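N-terminal acetyltransferase B complex subunit MDM20 (Candida albicans, PDB 5K04) probably serves as the auxiliary, non-catalytic subunit of the NatB complex, embracing the NAT3 subunit that acetylates protein N termini. Local coordinates at residues S554-G558 and L559-D563; Q186-Y189 and V190-F194; N668-E671 and F672-V676. One frame throughout, in Å; residues are numbered along the deposited sequence.

Contact 1. Residues S554-G558 and L559-D563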
ATOM      1  N   SER A 554      -0.841  -7.220  -9.475  1.00 42.20           N
ATOM      2  CA  SER A 554      -1.900  -8.193  -9.209  1.00 43.66           C
ATOM      3  C   SER A 554      -2.614  -8.637 -10.479  1.00 37.88           C
ATOM      4  O   SER A 554      -3.028  -9.795 -10.576  1.00 34.42           O
ATOM      5  CB  SER A 554      -2.897  -7.617  -8.204  1.00 37.86           C
ATOM      6  OG  SER A 554      -2.251  -7.400  -6.962  1.00 35.69           O
ATOM      7  N   GLU A 555      -2.752  -7.752 -11.473  1.00 42.96           N
ATOM      8  CA  GLU A 555      -3.417  -8.156 -12.710  1.00 43.22           C
ATOM      9  C   GLU A 555      -2.544  -9.050 -13.578  1.00 43.92           C
ATOM     10  O   GLU A 555      -3.015  -9.509 -14.628  1.00 23.35           O
ATOM     11  CB  GLU A 555      -3.877  -6.915 -13.493  1.00 37.64           C
ATOM     12  CG  GLU A 555      -2.824  -6.230 -14.369  1.00 37.65           C
ATOM     13  CD  GLU A 555      -2.017  -5.182 -13.626  1.00 39.92           C
ATOM     14  OE1 GLU A 555      -1.768  -5.392 -12.422  1.00 32.58           O
ATOM     15  OE2 GLU A 555      -1.623  -4.156 -14.241  1.00 29.90           O
ATOM     16  N   TRP A 556      -1.302  -9.312 -13.150  1.00 49.10           N
ATOM     17  CA  TRP A 556      -0.345 -10.156 -13.860  1.00 44.84           C
ATOM     18  C   TRP A 556      -0.050 -11.452 -13.125  1.00 46.84           C
ATOM     19  O   TRP A 556       0.835 -12.203 -13.554  1.00 40.54           O
ATOM     20  CB  TRP A 556       0.976  -9.413 -14.075  1.00 43.52           C
ATOM     21  CG  TRP A 556       0.904  -8.238 -15.005  1.00 42.80           C
ATOM     22  CD1 TRP A 556       0.852  -6.910 -14.658  1.00 35.88           C
ATOM     23  CD2 TRP A 556       0.890  -8.275 -16.438  1.00 41.60           C
ATOM     24  NE1 TRP A 556       0.811  -6.125 -15.781  1.00 42.04           N
ATOM     25  CE2 TRP A 556       0.840  -6.930 -16.892  1.00 43.23           C
ATOM     26  CE3 TRP A 556       0.919  -9.310 -17.381  1.00 36.83           C
ATOM     27  CZ2 TRP A 556       0.794  -6.594 -18.255  1.00 36.06           C
ATOM     28  CZ3 TRP A 556       0.880  -8.978 -18.742  1.00 35.15           C
ATOM     29  CH2 TRP A 556       0.821  -7.625 -19.161  1.00 35.38           C
ATOM     30  N   ASN A 557      -0.753 -11.720 -12.025  1.00 50.79           N
ATOM     31  CA  ASN A 557      -0.457 -12.870 -11.180  1.00 48.11           C
ATOM     32  C   ASN A 557      -0.672 -14.157 -11.958  1.00 45.16           C
ATOM     33  O   ASN A 557      -1.772 -14.415 -12.454  1.00 35.75           O
ATOM     34  CB  ASN A 557      -1.337 -12.845  -9.933  1.00 49.23           C
ATOM     35  CG  ASN A 557      -0.732 -13.609  -8.776  1.00 45.60           C
ATOM     36  OD1 ASN A 557       0.208 -13.144  -8.139  1.00 35.34           O
ATOM     37  ND2 ASN A 557      -1.280 -14.784  -8.492  1.00 52.38           N
ATOM     38  N   GLY A 558       0.393 -14.951 -12.090  1.00 60.56           N
ATOM     39  CA  GLY A 558       0.341 -16.162 -12.879  1.00 63.67           C
ATOM     40  C   GLY A 558       0.566 -15.949 -14.353  1.00 68.80           C
ATOM     41  O   GLY A 558       0.528 -16.922 -15.120  1.00 68.23           O
ATOM     42  N   LEU A 559       0.784 -14.707 -14.776  1.00 67.86           N
ATOM     43  CA  LEU A 559       1.134 -14.383 -16.150  1.00 56.17           C
ATOM     44  C   LEU A 559       2.535 -13.803 -16.175  1.00 48.05           C
ATOM     45  O   LEU A 559       3.062 -13.349 -15.157  1.00 40.13           O
ATOM     46  CB  LEU A 559       0.176 -13.365 -16.775  1.00 49.23           C
ATOM     47  CG  LEU A 559      -1.321 -13.611 -16.911  1.00 53.35           C
ATOM     48  CD1 LEU A 559      -2.025 -13.536 -15.569  1.00 60.65           C
ATOM     49  CD2 LEU A 559      -1.859 -12.548 -17.828  1.00 51.94           C
ATOM     50  N   GLU A 560       3.132 -13.823 -17.359  1.00 52.32           N
ATOM     51  CA  GLU A 560       4.397 -13.142 -17.581  1.00 51.64           C
ATOM     52  C   GLU A 560       4.092 -11.698 -17.958  1.00 47.74           C
ATOM     53  O   GLU A 560       3.380 -11.446 -18.939  1.00 34.45           O
ATOM     54  CB  GLU A 560       5.213 -13.829 -18.674  1.00 54.44           C
ATOM     55  CG  GLU A 560       6.597 -13.239 -18.831  1.00 66.53           C
ATOM     56  CD  GLU A 560       7.229 -13.549 -20.178  1.00 81.38           C
ATOM     57  OE1 GLU A 560       6.814 -14.532 -20.836  1.00 85.59           O
ATOM     58  OE2 GLU A 560       8.140 -12.793 -20.586  1.00 81.88           O
ATOM     59  N   LYS A 561       4.615 -10.754 -17.170  1.00 56.48           N
ATOM     60  CA  LYS A 561       4.414  -9.339 -17.464  1.00 57.28           C
ATOM     61  C   LYS A 561       5.174  -8.935 -18.721  1.00 56.69           C
ATOM     62  O   LYS A 561       6.384  -9.150 -18.836  1.00 52.11           O
ATOM     63  CB  LYS A 561       4.852  -8.465 -16.294  1.00 57.08           C
ATOM     64  CG  LYS A 561       4.640  -6.975 -16.559  1.00 61.43           C
ATOM     65  CD  LYS A 561       4.471  -6.203 -15.265  1.00 61.02           C
ATOM     66  CE  LYS A 561       4.141  -4.736 -15.534  1.00 71.44           C
ATOM     67  NZ  LYS A 561       3.596  -4.055 -14.307  1.00 74.94           N
ATOM     68  N   ILE A 562       4.443  -8.363 -19.673  1.00 62.53           N
ATOM     69  CA  ILE A 562       4.987  -7.856 -20.921  1.00 53.61           C
ATOM     70  C   ILE A 562       4.576  -6.400 -21.046  1.00 56.27           C
ATOM     71  O   ILE A 562       3.732  -5.899 -20.298  1.00 44.60           O
ATOM     72  CB  ILE A 562       4.496  -8.643 -22.151  1.00 50.59           C
ATOM     73  CG1 ILE A 562       2.974  -8.560 -22.273  1.00 43.34           C
ATOM     74  CG2 ILE A 562       4.940 -10.089 -22.090  1.00 53.86           C
ATOM     75  CD1 ILE A 562       2.473  -9.051 -23.595  1.00 39.73           C
ATOM     76  N   ASP A 563       5.177  -5.729 -22.025  1.00 61.94           N
ATOM     77  CA  ASP A 563       4.789  -4.368 -22.375  1.00 55.95           C
ATOM     78  C   ASP A 563       3.399  -4.393 -22.995  1.00 50.58           C
ATOM     79  O   ASP A 563       3.194  -4.973 -24.065  1.00 43.89           O
ATOM     80  CB  ASP A 563       5.815  -3.748 -23.319  1.00 56.90           C
ATOM     81  CG  ASP A 563       7.142  -3.429 -22.618  1.00 57.92           C
ATOM     82  OD1 ASP A 563       7.200  -3.466 -21.366  1.00 53.28           O
ATOM     83  OD2 ASP A 563       8.127  -3.138 -23.321  1.00 60.87           O
TER
HETATM   84  O   HOH W   1       0.944  -3.472 -14.827  1.00 21.83           O
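The indole of Trp556 lies with one face against the side chain of Lys561, whose CG sits 3.8 Å above the ring plane over its centre. Lys561 CD makes a CH-pi contact with the five-membered ring, 3.8 Å from its centroid and 16° off the normal. Lys561 CG is anti to the backbone N (chi1 -179°) and the chain beyond it is extended, which carries the methylenes over the indole and the amine past its NE1 side. The same face takes Lys561 CA and Ile562 N. At the ring edge stand Leu559 CB, near CE3, and, in plane, a water that accepts from Trp556 NE1 at 2.8 Å. Trp414 of helix 409-419 packs edge-to-face with the indole. The water also accepts from Lys561 NZ and donates to Glu555 OE2, so it joins two groups of opposite charge whose NZ and OE2 are 5.2 Å apart. Each has a further partner: Lys417 in a salt bridge with Glu555, and the Phe552 carbonyl for Lys561. The chain reverses in a type II beta turn from Trp556 to Leu559, with Gly558 at the positive phi (84°) of its third position. Leu559 N closes the turn on Trp556 O at 2.8 Å. Beyond the turn, Ile562 CG1 comes within 3.9 Å of Trp556 CH2 at the far end of the indole. Asn557 OD1 bonds to Gln53 of the NAT3 chain.

Contact 2. Residues Q186-Y189 and V190-F194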
ATOM      1  N   GLN A 186      11.010 -11.381  22.425  1.00 43.29           N
ATOM      2  CA  GLN A 186      11.171 -10.016  21.924  1.00 40.07           C
ATOM      3  C   GLN A 186      12.494  -9.410  22.379  1.00 38.68           C
ATOM      4  O   GLN A 186      13.197  -8.761  21.590  1.00 31.68           O
ATOM      5  CB  GLN A 186      10.005  -9.140  22.388  1.00 32.38           C
ATOM      6  CG  GLN A 186       8.655  -9.558  21.842  1.00 26.25           C
ATOM      7  CD  GLN A 186       8.480  -9.265  20.359  1.00 34.19           C
ATOM      8  OE1 GLN A 186       9.344  -8.677  19.702  1.00 23.69           O
ATOM      9  NE2 GLN A 186       7.336  -9.666  19.825  1.00 43.49           N
ATOM     10  N   GLU A 187      12.826  -9.579  23.664  1.00 42.41           N
ATOM     11  CA  GLU A 187      14.094  -9.062  24.171  1.00 40.69           C
ATOM     12  C   GLU A 187      15.265  -9.747  23.472  1.00 34.94           C
ATOM     13  O   GLU A 187      16.225  -9.089  23.060  1.00 27.97           O
ATOM     14  CB  GLU A 187      14.180  -9.252  25.693  1.00 35.35           C
ATOM     15  CG  GLU A 187      13.001  -8.706  26.457  1.00 35.01           C
ATOM     16  CD  GLU A 187      13.127  -8.892  27.955  1.00 35.76           C
ATOM     17  OE1 GLU A 187      14.023  -9.647  28.386  1.00 24.33           O
ATOM     18  OE2 GLU A 187      12.320  -8.281  28.705  1.00 30.77           O
ATOM     19  N   ILE A 188      15.191 -11.071  23.323  1.00 37.92           N
ATOM     20  CA  ILE A 188      16.234 -11.806  22.614  1.00 38.43           C
ATOM     21  C   ILE A 188      16.363 -11.293  21.184  1.00 35.98           C
ATOM     22  O   ILE A 188      17.475 -11.071  20.687  1.00 25.43           O
ATOM     23  CB  ILE A 188      15.937 -13.317  22.664  1.00 40.49           C
ATOM     24  CG1 ILE A 188      16.017 -13.833  24.110  1.00 40.44           C
ATOM     25  CG2 ILE A 188      16.884 -14.078  21.760  1.00 41.52           C
ATOM     26  CD1 ILE A 188      15.608 -15.297  24.289  1.00 32.38           C
ATOM     27  N   TYR A 189      15.227 -11.063  20.514  1.00 43.47           N
ATOM     28  CA  TYR A 189      15.259 -10.491  19.170  1.00 37.20           C
ATOM     29  C   TYR A 189      16.070  -9.192  19.141  1.00 35.18           C
ATOM     30  O   TYR A 189      16.977  -9.035  18.315  1.00 23.98           O
ATOM     31  CB  TYR A 189      13.827 -10.269  18.667  1.00 33.66           C
ATOM     32  CG  TYR A 189      13.729  -9.446  17.387  1.00 33.45           C
ATOM     33  CD1 TYR A 189      13.932 -10.033  16.131  1.00 32.56           C
ATOM     34  CD2 TYR A 189      13.426  -8.079  17.436  1.00 28.31           C
ATOM     35  CE1 TYR A 189      13.861  -9.270  14.952  1.00 33.02           C
ATOM     36  CE2 TYR A 189      13.325  -7.314  16.266  1.00 35.17           C
ATOM     37  CZ  TYR A 189      13.555  -7.915  15.033  1.00 39.59           C
ATOM     38  OH  TYR A 189      13.468  -7.170  13.896  1.00 37.15           O
ATOM     39  N   VAL A 190      15.779  -8.263  20.066  1.00 39.89           N
ATOM     40  CA  VAL A 190      16.458  -6.967  20.066  1.00 38.80           C
ATOM     41  C   VAL A 190      17.959  -7.164  20.171  1.00 37.12           C
ATOM     42  O   VAL A 190      18.741  -6.537  19.444  1.00 34.64           O
ATOM     43  CB  VAL A 190      15.946  -6.072  21.212  1.00 36.86           C
ATOM     44  CG1 VAL A 190      16.759  -4.768  21.269  1.00 30.41           C
ATOM     45  CG2 VAL A 190      14.489  -5.744  21.017  1.00 32.83           C
ATOM     46  N   TYR A 191      18.377  -8.037  21.092  1.00 40.20           N
ATOM     47  CA  TYR A 191      19.790  -8.336  21.286  1.00 37.07           C
ATOM     48  C   TYR A 191      20.438  -8.779  19.973  1.00 38.54           C
ATOM     49  O   TYR A 191      21.519  -8.298  19.614  1.00 24.56           O
ATOM     50  CB  TYR A 191      19.927  -9.406  22.386  1.00 32.31           C
ATOM     51  CG  TYR A 191      21.331  -9.653  22.868  1.00 37.54           C
ATOM     52  CD1 TYR A 191      22.218  -8.608  23.035  1.00 39.43           C
ATOM     53  CD2 TYR A 191      21.772 -10.935  23.170  1.00 41.55           C
ATOM     54  CE1 TYR A 191      23.513  -8.830  23.460  1.00 36.48           C
ATOM     55  CE2 TYR A 191      23.072 -11.163  23.612  1.00 38.68           C
ATOM     56  CZ  TYR A 191      23.937 -10.113  23.756  1.00 37.05           C
ATOM     57  OH  TYR A 191      25.231 -10.342  24.200  1.00 32.83           O
ATOM     58  N   THR A 192      19.768  -9.677  19.223  1.00 42.70           N
ATOM     59  CA  THR A 192      20.339 -10.191  17.976  1.00 36.71           C
ATOM     60  C   THR A 192      20.564  -9.096  16.945  1.00 36.84           C
ATOM     61  O   THR A 192      21.368  -9.286  16.027  1.00 27.45           O
ATOM     62  CB  THR A 192      19.445 -11.253  17.343  1.00 32.01           C
ATOM     63  OG1 THR A 192      18.210 -10.651  16.953  1.00 22.49           O
ATOM     64  CG2 THR A 192      19.191 -12.406  18.310  1.00 35.40           C
ATOM     65  N   LEU A 193      19.882  -7.953  17.075  1.00 42.03           N
ATOM     66  CA  LEU A 193      20.087  -6.872  16.115  1.00 38.28           C
ATOM     67  C   LEU A 193      21.503  -6.308  16.168  1.00 36.76           C
ATOM     68  O   LEU A 193      21.912  -5.622  15.232  1.00 32.21           O
ATOM     69  CB  LEU A 193      19.078  -5.747  16.349  1.00 35.80           C
ATOM     70  CG  LEU A 193      17.603  -6.160  16.281  1.00 41.77           C
ATOM     71  CD1 LEU A 193      16.734  -5.014  16.788  1.00 36.19           C
ATOM     72  CD2 LEU A 193      17.209  -6.576  14.844  1.00 33.73           C
ATOM     73  N   PHE A 194      22.266  -6.583  17.226  1.00 40.93           N
ATOM     74  CA  PHE A 194      23.611  -6.030  17.366  1.00 41.90           C
ATOM     75  C   PHE A 194      24.696  -7.094  17.314  1.00 40.92           C
ATOM     76  O   PHE A 194      25.860  -6.792  17.608  1.00 29.27           O
ATOM     77  CB  PHE A 194      23.711  -5.230  18.667  1.00 38.15           C
ATOM     78  CG  PHE A 194      22.588  -4.254  18.840  1.00 40.51           C
ATOM     79  CD1 PHE A 194      22.541  -3.095  18.073  1.00 36.25           C
ATOM     80  CD2 PHE A 194      21.553  -4.516  19.725  1.00 35.85           C
ATOM     81  CE1 PHE A 194      21.489  -2.197  18.207  1.00 41.44           C
ATOM     82  CE2 PHE A 194      20.491  -3.629  19.849  1.00 42.11           C
ATOM     83  CZ  PHE A 194      20.466  -2.459  19.099  1.00 35.70           C
TER
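Tyr189 and Leu193 meet in the last turn, near the end of helix 185-192, where i to i+4 backbone bonds run from Val190 N to Gln186 O, Tyr191 N to Glu187 O and Thr192 N to Ile188 O, at 3.0 to 3.1 Å, while the next in the series, Leu193 N to Tyr189 O, is weak, 3.3 Å long with an N-H...O angle of only 131°.

Among the side chains, the phenol of Tyr189 carries the main apolar contact. Its CG lies trans to the backbone N (chi1 169°), which leans the ring, as it stands out from the helix, toward the following turn, where Leu193 CD2 comes 3.9 Å from Tyr189 CZ while CD1 lies near CE2. The backbone N of Leu193 also bonds to Val190 O at 3.0 Å, an i to i+3 pairing that Phe194 N repeats with Tyr191 O. One residue before Leu193, Thr192 has its hydroxyl placed between backbone N and carbonyl carbon (chi1 65°), turned back onto the preceding turn and its Tyr189 carbonyl; the modelled separation is too short for its length to be relied on. Val190 CG2 rests 3.3 Å from Gln186 O.

The polar ends find partners elsewhere in the chain: Glu187 forms a salt bridge with Arg143, Tyr191 OH bonds to Glu177, and Gln186 OE1 accepts from Asn490 N. Val190 and Tyr191 pack on helix 162-177, while Leu193 reaches helix 143-157. Packing against these two preceding helices, and against helix 489-503, is consistent with the TPR-like helical solenoid expected of an auxiliary NAT subunit, and Gln186, which also packs on Pro40 of the NAT3 chain, places this helix beside the catalytic partner.

Contact 3. Residues N668-E671 and F672-V676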
ATOM      1  N   ASN A 668      -8.309  19.095 -17.861  1.00 41.21           N
ATOM      2  CA  ASN A 668      -7.285  19.989 -17.335  1.00 40.41           C
ATOM      3  C   ASN A 668      -7.451  21.393 -17.885  1.00 40.75           C
ATOM      4  O   ASN A 668      -7.218  22.377 -17.169  1.00 36.19           O
ATOM      5  CB  ASN A 668      -5.897  19.445 -17.656  1.00 37.99           C
ATOM      6  CG  ASN A 668      -5.470  18.342 -16.698  1.00 39.47           C
ATOM      7  OD1 ASN A 668      -5.928  18.281 -15.548  1.00 24.89           O
ATOM      8  ND2 ASN A 668      -4.582  17.471 -17.167  1.00 40.37           N
ATOM      9  N   LEU A 669      -7.865  21.501 -19.151  1.00 44.79           N
ATOM     10  CA  LEU A 669      -8.204  22.806 -19.704  1.00 44.10           C
ATOM     11  C   LEU A 669      -9.358  23.448 -18.939  1.00 39.53           C
ATOM     12  O   LEU A 669      -9.313  24.649 -18.640  1.00 28.97           O
ATOM     13  CB  LEU A 669      -8.560  22.696 -21.189  1.00 47.73           C
ATOM     14  CG  LEU A 669      -8.892  24.071 -21.801  1.00 46.49           C
ATOM     15  CD1 LEU A 669      -7.675  25.008 -21.702  1.00 40.99           C
ATOM     16  CD2 LEU A 669      -9.360  23.970 -23.239  1.00 39.47           C
ATOM     17  N   VAL A 670     -10.404  22.671 -18.623  1.00 45.19           N
ATOM     18  CA  VAL A 670     -11.557  23.237 -17.912  1.00 45.18           C
ATOM     19  C   VAL A 670     -11.123  23.764 -16.554  1.00 44.02           C
ATOM     20  O   VAL A 670     -11.505  24.869 -16.146  1.00 31.05           O
ATOM     21  CB  VAL A 670     -12.687  22.193 -17.765  1.00 43.12           C
ATOM     22  CG1 VAL A 670     -13.755  22.696 -16.813  1.00 46.88           C
ATOM     23  CG2 VAL A 670     -13.334  21.887 -19.084  1.00 37.71           C
ATOM     24  N   GLU A 671     -10.311  22.968 -15.837  1.00 46.19           N
ATOM     25  CA  GLU A 671      -9.822  23.361 -14.522  1.00 42.19           C
ATOM     26  C   GLU A 671      -8.973  24.622 -14.618  1.00 41.29           C
ATOM     27  O   GLU A 671      -9.095  25.536 -13.790  1.00 28.32           O
ATOM     28  CB  GLU A 671      -9.028  22.202 -13.911  1.00 38.08           C
ATOM     29  CG  GLU A 671      -8.294  22.500 -12.609  1.00 39.39           C
ATOM     30  CD  GLU A 671      -7.412  21.325 -12.139  1.00 38.70           C
ATOM     31  OE1 GLU A 671      -6.748  20.688 -12.982  1.00 26.57           O
ATOM     32  OE2 GLU A 671      -7.386  21.052 -10.917  1.00 31.46           O
ATOM     33  N   PHE A 672      -8.120  24.692 -15.645  1.00 43.67           N
ATOM     34  CA  PHE A 672      -7.280  25.867 -15.841  1.00 36.00           C
ATOM     35  C   PHE A 672      -8.123  27.123 -16.053  1.00 39.52           C
ATOM     36  O   PHE A 672      -7.780  28.203 -15.558  1.00 31.85           O
ATOM     37  CB  PHE A 672      -6.335  25.637 -17.020  1.00 29.48           C
ATOM     38  CG  PHE A 672      -5.601  26.877 -17.465  1.00 41.64           C
ATOM     39  CD1 PHE A 672      -6.158  27.739 -18.416  1.00 46.65           C
ATOM     40  CD2 PHE A 672      -4.352  27.183 -16.943  1.00 36.82           C
ATOM     41  CE1 PHE A 672      -5.483  28.876 -18.830  1.00 43.25           C
ATOM     42  CE2 PHE A 672      -3.671  28.326 -17.350  1.00 37.01           C
ATOM     43  CZ  PHE A 672      -4.240  29.174 -18.293  1.00 38.65           C
ATOM     44  N   ILE A 673      -9.227  27.005 -16.791  1.00 51.65           N
ATOM     45  CA  ILE A 673     -10.076  28.169 -17.037  1.00 49.31           C
ATOM     46  C   ILE A 673     -10.814  28.567 -15.768  1.00 41.97           C
ATOM     47  O   ILE A 673     -11.005  29.757 -15.495  1.00 34.48           O
ATOM     48  CB  ILE A 673     -11.046  27.876 -18.191  1.00 47.81           C
ATOM     49  CG1 ILE A 673     -10.262  27.663 -19.476  1.00 49.60           C
ATOM     50  CG2 ILE A 673     -12.035  29.021 -18.367  1.00 55.02           C
ATOM     51  CD1 ILE A 673     -11.087  27.042 -20.551  1.00 58.85           C
ATOM     52  N   LYS A 674     -11.240  27.580 -14.972  1.00 43.37           N
ATOM     53  CA  LYS A 674     -11.849  27.901 -13.686  1.00 45.87           C
ATOM     54  C   LYS A 674     -10.878  28.687 -12.808  1.00 43.90           C
ATOM     55  O   LYS A 674     -11.276  29.630 -12.117  1.00 43.68           O
ATOM     56  CB  LYS A 674     -12.296  26.622 -12.969  1.00 44.45           C
ATOM     57  CG  LYS A 674     -13.365  25.800 -13.675  1.00 50.32           C
ATOM     58  CD  LYS A 674     -14.672  26.547 -13.791  1.00 54.45           C
ATOM     59  CE  LYS A 674     -15.747  25.652 -14.377  1.00 58.66           C
ATOM     60  NZ  LYS A 674     -17.056  26.367 -14.472  1.00 68.89           N
ATOM     61  N   ILE A 675      -9.597  28.304 -12.829  1.00 47.34           N
ATOM     62  CA  ILE A 675      -8.584  28.987 -12.030  1.00 50.23           C
ATOM     63  C   ILE A 675      -8.303  30.385 -12.589  1.00 47.50           C
ATOM     64  O   ILE A 675      -8.117  31.348 -11.831  1.00 37.37           O
ATOM     65  CB  ILE A 675      -7.322  28.105 -11.960  1.00 50.17           C
ATOM     66  CG1 ILE A 675      -7.626  26.836 -11.156  1.00 47.45           C
ATOM     67  CG2 ILE A 675      -6.121  28.842 -11.362  1.00 38.93           C
ATOM     68  CD1 ILE A 675      -6.520  25.800 -11.222  1.00 43.65           C
ATOM     69  N   VAL A 676      -8.296  30.528 -13.919  1.00 51.20           N
ATOM     70  CA  VAL A 676      -8.220  31.858 -14.525  1.00 54.43           C
ATOM     71  C   VAL A 676      -9.319  32.759 -13.966  1.00 53.18           C
ATOM     72  O   VAL A 676      -9.078  33.915 -13.594  1.00 41.85           O
ATOM     73  CB  VAL A 676      -8.304  31.758 -16.061  1.00 51.77           C
ATOM     74  CG1 VAL A 676      -8.620  33.118 -16.673  1.00 44.93           C
ATOM     75  CG2 VAL A 676      -7.007  31.199 -16.649  1.00 45.77           C
TER
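Apolar contact between Leu669 and Ile673 joins successive turns of helix 661-682: Leu669 CG lies 3.9 Å from Ile673 CD1. Ile673 CG1 is anti to the carbonyl carbon (chi1 -64°), which lays its CG1-CD1 arm back over the preceding turn, close to Leu669 O. Ile675 repeats this two residues on, its CD1 resting 4.0 Å from Glu671 CG; these two side chains run side by side and point the same way. Lys674 instead bends beyond CG, which lies 3.2 Å from Val670 O, and the rest of its chain leads away.

The backbone hydrogen bonds are those of a regular alpha helix. Phe672 N to Asn668 O, Ile673 N to Leu669 O, Lys674 N to Val670 O and Ile675 N to Glu671 O all measure 2.9 to 3.0 Å, with N-H...O angles of 152° to 161°.

Asn668 and Glu671 find their polar partners on neighbouring helices. The buried carboxylate of Glu671 is gripped on both oxygens, OE1 by a salt bridge to Lys577 and a bond from Gln517, and OE2 by Tyr581 OH; Lys577 also reaches Asn668 OD1.

Phe672 meets Tyr617 edge-to-face. With helices 571-584, 608-625 and 698-703 all touching it, this segment is a largely buried helix of an all-alpha superhelical fold, built by lateral helix packing.

From the N terminus, contact 2 comes first at 186-194, then contact 1 at 554-563 and contact 3 at 668-676. They follow in series; none nests within or crosses another. Each is local and closes no long loop: contact 3 lies within one helix, contact 2 in the last turns of helix 185-192 and the residues just after, and contact 1 reverses the chain between helices 539-542 and 571-584. Helix 571-584 then packs against contact 3, although the nearest atoms of contacts 1 and 3 remain about 22 Å apart. Contacts 2 and 3 lie on opposite sides of the chain's centre, their own centres about 57 Å apart. Contacts 1 and 2 both touch the NAT3 chain; contact 3 does not.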